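Local coordinates for protein 2-aminomuconic 6-semialdehyde dehydrogenase (Pseudomonas sp., PDB 7BZV) that probably catalyses the NAD-dependent oxidation of 2-aminomuconic 6-semialdehyde in the meta-cleavage breakdown of 2-aminophenol, working as a tetramer of the aldehyde dehydrogenase family, at residues A44-K47 and A48-A52; K337-S340 and Y341-L344; T424-S427 and R428-V432. All blocks are in the same frame, centred on the assembly; numbering follows the deposited sequence.

Interaction 1 (A44-K47 and A48-A52); sequences AAVK and AGHRA
V46 and H50, one turn apart on the last turns of the alpha-helix 39-52, run side by side and point the same way, and this pair is the close-packed part of the contact. The V46 methyl CG1, set anti to the backbone N (chi1 170°), reaches the imidazole at CD2, 3.8 Å from V46 CG1. The same ring carbon, H50 CD2, lies 3.3 Å from the backbone oxygen V46 O, and methyl and carbonyl both approach it from the valine side. V46 O meanwhile accepts the nearly straight helical bond from H50 N (3.1 Å, N-H...O 171°). Beyond CD2 the ring ends in H50 NE2, which is hydrogen-bonded to the backbone oxygen of D223, and V46 packs on H221, D223 and I224; valine and histidine together fix this side of the helix to the loop that carries H221, D223 and I224. A bound sulfate, probably from the crystallisation liquor, lies about 4 Å from the H50 side chain. Small residues line another close-packed strip: A48 CB comes to 3.3 Å from A44 O, while A48 itself packs against D10.

The solvent side is looser. K47 is exposed, and its chain, bent at chi2 and chi3, curls back so that NZ comes no nearer to the histidine than 4.0 Å from H50 CB. No bond joins the two. R51, also exposed, turns its guanidinium, one face of it over the backbone of A48, to a salt bridge with D10. Its own backbone continues the helical pattern, with R51 N donating to K47 O at 2.9 Å.

Interaction 2 (K337-S340 and Y341-L344); sequences KVLS and YFEL
V338 and L339 both meet the phenyl ring of F342, four and three residues on along the helix 332-348. From its base outward, the F342 side chain begins with CB 3.4 Å from the backbone oxygen L339 O. With CG anti to the carbonyl carbon (chi1 -71°), the ring swings back toward the preceding turn; F342 CG lies 3.7 Å from V338 O, and CD1 comes 3.5 Å from the same oxygen. The other ortho carbon, CD2, receives the leucine methyl, L339 CD2 lying 3.6 Å from F342 CD2 as the two side chains cross, and CE2 keeps near that methyl. Farther out, F342 CE1 touches the valine methyl V338 CG1 at 3.7 Å, and CZ lies scarcely farther from it. With the ring gone, as in an alanine here, the V338 and L339 methyls would probably face a gap beside V371, on which the phenyl packs. On a neighbouring flank of the helix, K337 and Y341 extend side by side, and K337 CE stands in the plane of the tyrosine ring at its edge, 4.0 Å from Y341 CE2. Y341 OH is hydrogen-bonded to E388 OE1, and K337 NZ makes a weak hydrogen bond to I390 O. In the backbone, F342 N donates to V338 O at 2.9 Å. This is i to i+3 and i to i+4 packing on an amphipathic alpha-helix, whose apolar flank rests on the protein while E343 faces solvent.

Interaction 3 (T424-S427 and R428-V432); sequences TNLS and RAHRV
One face of the R431 guanidinium looks onto the preceding turn of its helix: S427 O sits 3.8 Å above the plane and R428 CA 3.6 Å above it, both toward the rim. At the guanidinium edge, in its plane, lies water 1, which accepts from R431 NH2 at 3.2 Å and donates to N425 OD1. The imidazole of H430 is approached at its edge by L426 O, 3.3 Å from H430 CD2, and the leucine methyl L426 CD1 also reaches that carbon. N425 is the N-cap. Its CG is anti to the backbone N (chi1 -175°), which brings OD1 over the first turn to accept from R428 N at 2.9 Å, a nearly straight bond (165°) with the donor tilted out of the amide plane. OD1 thus accepts two hydrogen bonds, from R428 N and from the water, while N425 O accepts from A429 N. The N425 and R428 side chains cross at about a right angle, and the R428 guanidinium goes on to a salt bridge with D265, as R431 does with E403. At the tetramer interfaces H430 NE2 is hydrogen-bonded to H430 NE2 of the second subunit, H430 ND1 to Y138 OH of the fourth, and R431 NH1 to D486 O of the third. Helix 426-435 is the crossover of the beta-alpha-beta unit joining the parallel strands 418-422 and 440-443.

In the fold
The three contacts are separate helical turns that follow one another along the chain and do not touch. Interactions 1 and 3 lie on opposite sides of the chain's centre, with centres 51 Å apart; interaction 2 is 43 Å from the first and 36 Å from the third, again centre to centre. No other chain of the assembly touches interactions 1 and 2, whereas interaction 3 meets all three other subunits. Since tetramer assembly is required for NAD binding, 424-432, lying in the subunit interfaces, may contribute to the tetramer on which that binding depends. A glycerol near S340 of interaction 2 is probably a crystallisation additive.

Interaction 1 (A44-K47 and A48-A52)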
loop_
_atom_site.group_PDB
_atom_site.type_symbol
_atom_site.label_atom_id
_atom_site.label_comp_id
_atom_site.label_asym_id
_atom_site.label_seq_id
_atom_site.Cartn_x
_atom_site.Cartn_y
_atom_site.Cartn_z
ATOM N N ALA B 44 26.150 1.319 -31.088
ATOM C CA ALA B 44 26.297 -0.128 -30.923
ATOM C C ALA B 44 25.788 -0.577 -29.560
ATOM O O ALA B 44 25.090 -1.595 -29.447
ATOM C CB ALA B 44 27.759 -0.531 -31.116
ATOM N N ALA B 45 26.086 0.197 -28.519
ATOM C CA ALA B 45 25.617 -0.160 -27.186
ATOM C C ALA B 45 24.096 -0.148 -27.114
ATOM O O ALA B 45 23.485 -1.060 -26.543
ATOM C CB ALA B 45 26.229 0.794 -26.162
ATOM N N VAL B 46 23.457 0.887 -27.669
ATOM C CA VAL B 46 22.001 0.957 -27.562
ATOM C C VAL B 46 21.369 -0.216 -28.299
ATOM O O VAL B 46 20.371 -0.808 -27.848
ATOM C CB VAL B 46 21.488 2.315 -28.082
ATOM C CG1 VAL B 46 19.964 2.279 -28.200
ATOM C CG2 VAL B 46 21.921 3.495 -27.146
ATOM N N LYS B 47 21.929 -0.558 -29.457
ATOM C CA LYS B 47 21.362 -1.635 -30.249
ATOM C C LYS B 47 21.610 -2.979 -29.587
ATOM O O LYS B 47 20.719 -3.832 -29.568
ATOM C CB LYS B 47 21.935 -1.565 -31.672
ATOM C CG LYS B 47 21.503 -0.274 -32.413
ATOM C CD LYS B 47 19.949 -0.088 -32.467
ATOM C CE LYS B 47 19.177 -1.432 -32.576
ATOM N NZ LYS B 47 17.717 -1.327 -32.184
ATOM N N ALA B 48 22.800 -3.167 -28.999
ATOM C CA ALA B 48 23.036 -4.365 -28.207
ATOM C C ALA B 48 22.062 -4.474 -27.025
ATOM O O ALA B 48 21.649 -5.580 -26.665
ATOM C CB ALA B 48 24.477 -4.389 -27.709
ATOM N N GLY B 49 21.674 -3.358 -26.405
ATOM C CA GLY B 49 20.730 -3.451 -25.296
ATOM C C GLY B 49 19.358 -3.908 -25.758
ATOM O O GLY B 49 18.760 -4.819 -25.179
ATOM N N HIS B 50 18.849 -3.284 -26.824
ATOM C CA HIS B 50 17.564 -3.691 -27.374
ATOM C C HIS B 50 17.606 -5.150 -27.817
ATOM O O HIS B 50 16.619 -5.880 -27.670
ATOM C CB HIS B 50 17.174 -2.761 -28.535
ATOM C CG HIS B 50 16.630 -1.444 -28.077
ATOM N ND1 HIS B 50 15.460 -1.336 -27.356
ATOM C CD2 HIS B 50 17.131 -0.189 -28.175
ATOM C CE1 HIS B 50 15.247 -0.068 -27.053
ATOM N NE2 HIS B 50 16.257 0.647 -27.523
ATOM N N ARG B 51 18.737 -5.599 -28.357
ATOM C CA ARG B 51 18.827 -7.000 -28.761
ATOM C C ARG B 51 18.842 -7.912 -27.542
ATOM O O ARG B 51 18.237 -8.987 -27.561
ATOM C CB ARG B 51 20.068 -7.218 -29.634
ATOM C CG ARG B 51 20.412 -8.676 -29.942
ATOM C CD ARG B 51 21.856 -8.814 -30.500
ATOM N NE ARG B 51 22.153 -7.748 -31.453
ATOM C CZ ARG B 51 23.299 -7.079 -31.514
ATOM N NH1 ARG B 51 24.303 -7.369 -30.696
ATOM N NH2 ARG B 51 23.439 -6.112 -32.401
ATOM N N ALA B 52 19.512 -7.493 -26.462
ATOM C CA ALA B 52 19.490 -8.286 -25.231
ATOM C C ALA B 52 18.065 -8.498 -24.732
ATOM O O ALA B 52 17.727 -9.570 -24.210
ATOM C CB ALA B 52 20.348 -7.602 -24.171
#

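Interaction 2 (K337-S340 and Y341-L344)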
loop_
_atom_site.group_PDB
_atom_site.type_symbol
_atom_site.label_atom_id
_atom_site.label_comp_id
_atom_site.label_asym_id
_atom_site.label_seq_id
_atom_site.Cartn_x
_atom_site.Cartn_y
_atom_site.Cartn_z
ATOM N N LYS B 337 37.838 26.209 -9.495
ATOM C CA LYS B 337 36.514 26.806 -9.316
ATOM C C LYS B 337 36.231 27.116 -7.843
ATOM O O LYS B 337 35.745 28.200 -7.516
ATOM C CB LYS B 337 35.422 25.893 -9.884
ATOM C CG LYS B 337 34.003 26.406 -9.682
ATOM C CD LYS B 337 32.967 25.332 -10.019
ATOM C CE LYS B 337 31.550 25.744 -9.614
ATOM N NZ LYS B 337 30.844 24.722 -8.767
ATOM N N VAL B 338 36.521 26.190 -6.934
ATOM C CA VAL B 338 36.284 26.468 -5.516
ATOM C C VAL B 338 37.153 27.635 -5.045
ATOM O O VAL B 338 36.685 28.528 -4.329
ATOM C CB VAL B 338 36.524 25.194 -4.685
ATOM C CG1 VAL B 338 36.488 25.480 -3.193
ATOM C CG2 VAL B 338 35.492 24.130 -5.073
ATOM N N LEU B 339 38.422 27.670 -5.445
ATOM C CA LEU B 339 39.242 28.798 -5.009
ATOM C C LEU B 339 38.740 30.119 -5.577
ATOM O O LEU B 339 38.867 31.162 -4.924
ATOM C CB LEU B 339 40.700 28.597 -5.407
ATOM C CG LEU B 339 41.442 27.499 -4.650
ATOM C CD1 LEU B 339 42.905 27.441 -5.108
ATOM C CD2 LEU B 339 41.348 27.747 -3.150
ATOM N N SER B 340 38.213 30.115 -6.803
ATOM C CA SER B 340 37.600 31.331 -7.335
ATOM C C SER B 340 36.467 31.802 -6.434
ATOM O O SER B 340 36.239 33.008 -6.276
ATOM C CB SER B 340 37.060 31.088 -8.743
ATOM O OG SER B 340 37.900 30.223 -9.479
ATOM N N TYR B 341 35.720 30.859 -5.853
ATOM C CA TYR B 341 34.639 31.254 -4.962
ATOM C C TYR B 341 35.184 31.744 -3.630
ATOM O O TYR B 341 34.626 32.682 -3.055
ATOM C CB TYR B 341 33.637 30.093 -4.793
ATOM C CG TYR B 341 32.482 30.136 -5.804
ATOM C CD1 TYR B 341 31.507 31.136 -5.744
ATOM C CD2 TYR B 341 32.358 29.180 -6.807
ATOM C CE1 TYR B 341 30.444 31.177 -6.652
ATOM C CE2 TYR B 341 31.292 29.215 -7.730
ATOM C CZ TYR B 341 30.348 30.221 -7.647
ATOM O OH TYR B 341 29.300 30.258 -8.540
ATOM N N PHE B 342 36.277 31.150 -3.124
ATOM C CA PHE B 342 36.956 31.742 -1.976
ATOM C C PHE B 342 37.322 33.199 -2.263
ATOM O O PHE B 342 37.232 34.063 -1.379
ATOM C CB PHE B 342 38.232 30.959 -1.611
ATOM C CG PHE B 342 37.995 29.600 -1.005
ATOM C CD1 PHE B 342 36.718 29.065 -0.875
ATOM C CD2 PHE B 342 39.075 28.849 -0.574
ATOM C CE1 PHE B 342 36.527 27.806 -0.331
ATOM C CE2 PHE B 342 38.883 27.584 -0.019
ATOM C CZ PHE B 342 37.616 27.072 0.105
ATOM N N GLU B 343 37.778 33.483 -3.486
ATOM C CA GLU B 343 38.168 34.852 -3.819
ATOM C C GLU B 343 36.943 35.754 -3.930
ATOM O O GLU B 343 36.945 36.879 -3.420
ATOM C CB GLU B 343 38.979 34.863 -5.119
ATOM C CG GLU B 343 39.507 36.237 -5.551
ATOM C CD GLU B 343 40.403 36.894 -4.510
ATOM O OE1 GLU B 343 41.202 36.183 -3.870
ATOM O OE2 GLU B 343 40.319 38.128 -4.334
ATOM N N LEU B 344 35.877 35.271 -4.577
ATOM C CA LEU B 344 34.628 36.030 -4.596
ATOM C C LEU B 344 34.183 36.362 -3.177
ATOM O O LEU B 344 33.737 37.480 -2.905
ATOM C CB LEU B 344 33.544 35.256 -5.332
ATOM C CG LEU B 344 32.207 35.985 -5.503
ATOM C CD1 LEU B 344 32.427 37.306 -6.270
ATOM C CD2 LEU B 344 31.215 35.109 -6.236
#

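Interaction 3 (T424-S427 and R428-V432)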
loop_
_atom_site.group_PDB
_atom_site.type_symbol
_atom_site.label_atom_id
_atom_site.label_comp_id
_atom_site.label_asym_id
_atom_site.label_seq_id
_atom_site.Cartn_x
_atom_site.Cartn_y
_atom_site.Cartn_z
ATOM N N THR B 424 16.077 19.698 20.014
ATOM C CA THR B 424 15.496 18.649 20.847
ATOM C C THR B 424 14.027 18.904 21.134
ATOM O O THR B 424 13.428 18.155 21.907
ATOM C CB THR B 424 16.272 18.490 22.173
ATOM O OG1 THR B 424 16.282 19.730 22.888
ATOM C CG2 THR B 424 17.694 18.082 21.856
ATOM N N ASN B 425 13.441 19.937 20.538
ATOM C CA ASN B 425 12.041 20.280 20.765
ATOM C C ASN B 425 11.144 19.485 19.818
ATOM O O ASN B 425 11.259 19.614 18.591
ATOM C CB ASN B 425 11.814 21.768 20.562
ATOM C CG ASN B 425 10.367 22.199 20.901
ATOM O OD1 ASN B 425 9.420 21.904 20.160
ATOM N ND2 ASN B 425 10.205 22.868 22.017
ATOM N N LEU B 426 10.232 18.696 20.399
ATOM C CA LEU B 426 9.411 17.778 19.621
ATOM C C LEU B 426 8.641 18.499 18.527
ATOM O O LEU B 426 8.745 18.146 17.349
ATOM C CB LEU B 426 8.428 17.047 20.535
ATOM C CG LEU B 426 7.305 16.272 19.852
ATOM C CD1 LEU B 426 7.893 15.062 19.173
ATOM C CD2 LEU B 426 6.263 15.873 20.857
ATOM N N SER B 427 7.793 19.461 18.911
ATOM C CA SER B 427 6.908 20.075 17.931
ATOM C C SER B 427 7.697 20.863 16.899
ATOM O O SER B 427 7.353 20.880 15.708
ATOM C CB SER B 427 5.905 20.974 18.640
ATOM O OG SER B 427 4.850 20.165 19.133
ATOM N N ARG B 428 8.750 21.536 17.345
ATOM C CA ARG B 428 9.525 22.336 16.420
ATOM C C ARG B 428 10.231 21.470 15.386
ATOM O O ARG B 428 10.357 21.874 14.229
ATOM C CB ARG B 428 10.544 23.173 17.184
ATOM C CG ARG B 428 11.557 23.850 16.303
ATOM C CD ARG B 428 12.669 24.377 17.171
ATOM N NE ARG B 428 12.299 25.631 17.804
ATOM C CZ ARG B 428 12.863 26.114 18.917
ATOM N NH1 ARG B 428 13.800 25.420 19.562
ATOM N NH2 ARG B 428 12.482 27.292 19.386
ATOM N N ALA B 429 10.763 20.310 15.797
ATOM C CA ALA B 429 11.437 19.421 14.867
ATOM C C ALA B 429 10.531 19.078 13.691
ATOM O O ALA B 429 10.939 19.153 12.520
ATOM C CB ALA B 429 11.854 18.141 15.585
ATOM N N HIS B 430 9.316 18.631 14.004
ATOM C CA HIS B 430 8.380 18.192 12.979
ATOM C C HIS B 430 7.863 19.376 12.178
ATOM O O HIS B 430 7.819 19.322 10.949
ATOM C CB HIS B 430 7.237 17.402 13.625
ATOM C CG HIS B 430 7.665 16.055 14.117
ATOM N ND1 HIS B 430 7.856 14.980 13.281
ATOM C CD2 HIS B 430 8.019 15.631 15.353
ATOM C CE1 HIS B 430 8.275 13.941 13.983
ATOM N NE2 HIS B 430 8.363 14.302 15.252
ATOM N N ARG B 431 7.531 20.480 12.846
ATOM C CA ARG B 431 7.041 21.670 12.140
ATOM C C ARG B 431 8.044 22.198 11.129
ATOM O O ARG B 431 7.702 22.486 9.979
ATOM C CB ARG B 431 6.770 22.811 13.131
ATOM C CG ARG B 431 5.442 22.937 13.684
ATOM C CD ARG B 431 5.255 24.316 14.370
ATOM N NE ARG B 431 6.399 24.853 15.125
ATOM C CZ ARG B 431 6.532 24.777 16.452
ATOM N NH1 ARG B 431 5.618 24.144 17.184
ATOM N NH2 ARG B 431 7.569 25.333 17.047
ATOM N N VAL B 432 9.280 22.423 11.576
ATOM C CA VAL B 432 10.277 23.064 10.726
ATOM C C VAL B 432 10.727 22.131 9.603
ATOM O O VAL B 432 10.832 22.545 8.435
ATOM C CB VAL B 432 11.468 23.553 11.584
ATOM C CG1 VAL B 432 12.573 24.106 10.722
ATOM C CG2 VAL B 432 10.980 24.593 12.570
HETATM O O HOH W 1 7.480 24.207 20.074
#